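Local coordinates for hypothetical protein TM1012 (Thermotoga maritima, PDB 2FCL), which is a putative nucleotidyltransferase, probably transferring a nucleotide as its aminoglycoside-adenylyltransferase relatives do, at residues 37-42 with 138-143. Residues are numbered along the deposited sequence; the frame is centred on the assembly and turned at random.
With EDO (1,2-ethanediol), chain D.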
loop_
_atom_site.group_PDB
_atom_site.type_symbol
_atom_site.label_atom_id
_atom_site.label_comp_id
_atom_site.label_asym_id
_atom_site.label_seq_id
_atom_site.Cartn_x
_atom_site.Cartn_y
_atom_site.Cartn_z
ATOM N N VAL A 37 -5.625 -2.367 1.181
ATOM C CA VAL A 37 -5.470 -1.742 -0.120
ATOM C C VAL A 37 -4.002 -1.848 -0.530
ATOM O O VAL A 37 -3.101 -1.765 0.306
ATOM C CB VAL A 37 -5.865 -0.249 -0.164
ATOM C CG1 VAL A 37 -7.355 -0.077 -0.085
ATOM C CG2 VAL A 37 -5.138 0.554 0.883
ATOM N N VAL A 38 -3.769 -1.997 -1.819
ATOM C CA VAL A 38 -2.442 -1.828 -2.390
ATOM C C VAL A 38 -2.217 -0.321 -2.522
ATOM O O VAL A 38 -3.112 0.422 -2.933
ATOM C CB VAL A 38 -2.334 -2.518 -3.766
ATOM C CG1 VAL A 38 -0.936 -2.387 -4.328
ATOM C CG2 VAL A 38 -2.730 -3.998 -3.657
ATOM N N THR A 39 -1.015 0.111 -2.164
ATOM C CA THR A 39 -0.630 1.514 -2.225
ATOM C C THR A 39 0.704 1.644 -2.917
ATOM O O THR A 39 1.326 0.663 -3.264
ATOM C CB THR A 39 -0.567 2.159 -0.827
ATOM O OG1 THR A 39 0.551 1.677 -0.078
ATOM C CG2 THR A 39 -1.813 1.877 -0.057
ATOM N N GLY A 40 1.128 2.869 -3.183
ATOM C CA GLY A 40 2.443 3.090 -3.757
ATOM C C GLY A 40 2.565 2.588 -5.172
ATOM O O GLY A 40 1.591 2.520 -5.921
ATOM N N SER A 41 3.783 2.252 -5.572
ATOM C CA SER A 41 4.073 2.037 -6.986
ATOM C C SER A 41 3.194 0.988 -7.690
ATOM O O SER A 41 2.773 1.191 -8.822
ATOM C CB SER A 41 5.562 1.745 -7.200
ATOM O OG SER A 41 5.962 0.517 -6.630
ATOM N N LEU A 42 2.887 -0.130 -7.040
ATOM C CA LEU A 42 2.087 -1.137 -7.692
ATOM C C LEU A 42 0.662 -0.623 -7.891
ATOM O O LEU A 42 0.047 -0.894 -8.903
ATOM C CB LEU A 42 2.098 -2.462 -6.922
ATOM C CG LEU A 42 1.266 -3.584 -7.557
ATOM C CD1 LEU A 42 1.682 -3.942 -8.973
ATOM C CD2 LEU A 42 1.321 -4.814 -6.668
ATOM N N PRO A 138 -8.120 -4.114 -4.460
ATOM C CA PRO A 138 -8.366 -2.840 -3.826
ATOM C C PRO A 138 -7.124 -1.958 -3.892
ATOM O O PRO A 138 -6.026 -2.427 -3.569
ATOM C CB PRO A 138 -8.691 -3.236 -2.390
ATOM C CG PRO A 138 -7.885 -4.494 -2.143
ATOM C CD PRO A 138 -7.827 -5.179 -3.473
ATOM N N VAL A 139 -7.316 -0.702 -4.299
ATOM C CA VAL A 139 -6.233 0.252 -4.441
ATOM C C VAL A 139 -6.659 1.580 -3.850
ATOM O O VAL A 139 -7.839 1.836 -3.636
ATOM C CB VAL A 139 -5.796 0.461 -5.915
ATOM C CG1 VAL A 139 -5.298 -0.827 -6.540
ATOM C CG2 VAL A 139 -6.941 1.025 -6.744
ATOM N N LEU A 140 -5.668 2.407 -3.578
ATOM C CA LEU A 140 -5.874 3.666 -2.926
ATOM C C LEU A 140 -5.997 4.786 -3.965
ATOM O O LEU A 140 -5.282 4.832 -4.950
ATOM C CB LEU A 140 -4.684 3.925 -1.981
ATOM C CG LEU A 140 -4.795 5.080 -0.985
ATOM C CD1 LEU A 140 -6.065 5.005 -0.185
ATOM C CD2 LEU A 140 -3.605 5.063 -0.057
ATOM N N SER A 141 -6.929 5.693 -3.734
ATOM C CA SER A 141 -7.107 6.891 -4.551
ATOM C C SER A 141 -5.797 7.594 -4.904
ATOM O O SER A 141 -5.021 7.898 -4.007
ATOM C CB SER A 141 -7.976 7.884 -3.770
ATOM O OG SER A 141 -7.953 9.175 -4.327
ATOM N N LEU A 142 -5.578 7.854 -6.192
ATOM C CA LEU A 142 -4.372 8.564 -6.636
ATOM C C LEU A 142 -4.339 9.995 -6.112
ATOM O O LEU A 142 -3.288 10.488 -5.740
ATOM C CB LEU A 142 -4.276 8.576 -8.159
ATOM C CG LEU A 142 -4.080 7.202 -8.802
ATOM C CD1 LEU A 142 -4.062 7.307 -10.324
ATOM C CD2 LEU A 142 -2.816 6.537 -8.318
ATOM N N GLU A 143 -5.494 10.647 -6.058
ATOM C CA GLU A 143 -5.566 12.000 -5.506
ATOM C C GLU A 143 -5.154 12.006 -4.044
ATOM O O GLU A 143 -4.412 12.897 -3.594
ATOM C CB GLU A 143 -6.962 12.607 -5.680
ATOM C CG GLU A 143 -7.338 12.911 -7.126
ATOM C CD GLU A 143 -6.542 14.060 -7.733
ATOM O OE1 GLU A 143 -5.714 14.672 -7.023
ATOM O OE2 GLU A 143 -6.733 14.334 -8.934
HETATM C C1 EDO D . 4.634 -1.023 -4.775
HETATM O O1 EDO D . 5.672 -0.321 -4.040
HETATM C C2 EDO D . 3.338 -0.860 -4.005
HETATM O O2 EDO D . 2.344 -1.836 -3.855
#
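Val38 N donates a nearly straight hydrogen bond to Pro138 O (2.9 Å, 172° at the hydrogen), and Leu140 N returns a weak, bent one to Val38 O at 3.3 Å. The pair makes a single parallel beta bridge between Val38 and Val139, by which the extended segment 138-140 lines the outer edge of strand 36-39; the strand's other edge is bonded to strand 57-60 in the mixed sheet of this nucleotidyltransferase-type fold. Around Gly40 the chain passes from the strand to the following helix; Gly40 and Ser41 are consistent with the Gly-Ser motif of nucleotidyltransferases. CA-H...O contacts supplement both bonds: Val37 CA approaches Pro138 O, and Val139 CA lies 3.5 Å from Val38 O. Side chains meet on both faces. On one, Val37 CG1, anti to its carbonyl carbon, lies 4.1 Å from Pro138 CB, while CG2 faces Leu140 CB. On the other, Val38 CB packs loosely on Val139 CG1. Beyond the bridge, Ser141 OG caps Tyr144 N at the start of helix 142-149, and Glu145 of that helix accepts a hydrogen bond from Gly40 N. Thr39 and Leu140 run alongside each other, pointing the same way, with Thr39 CG2 3.7 Å from Leu140 CD2.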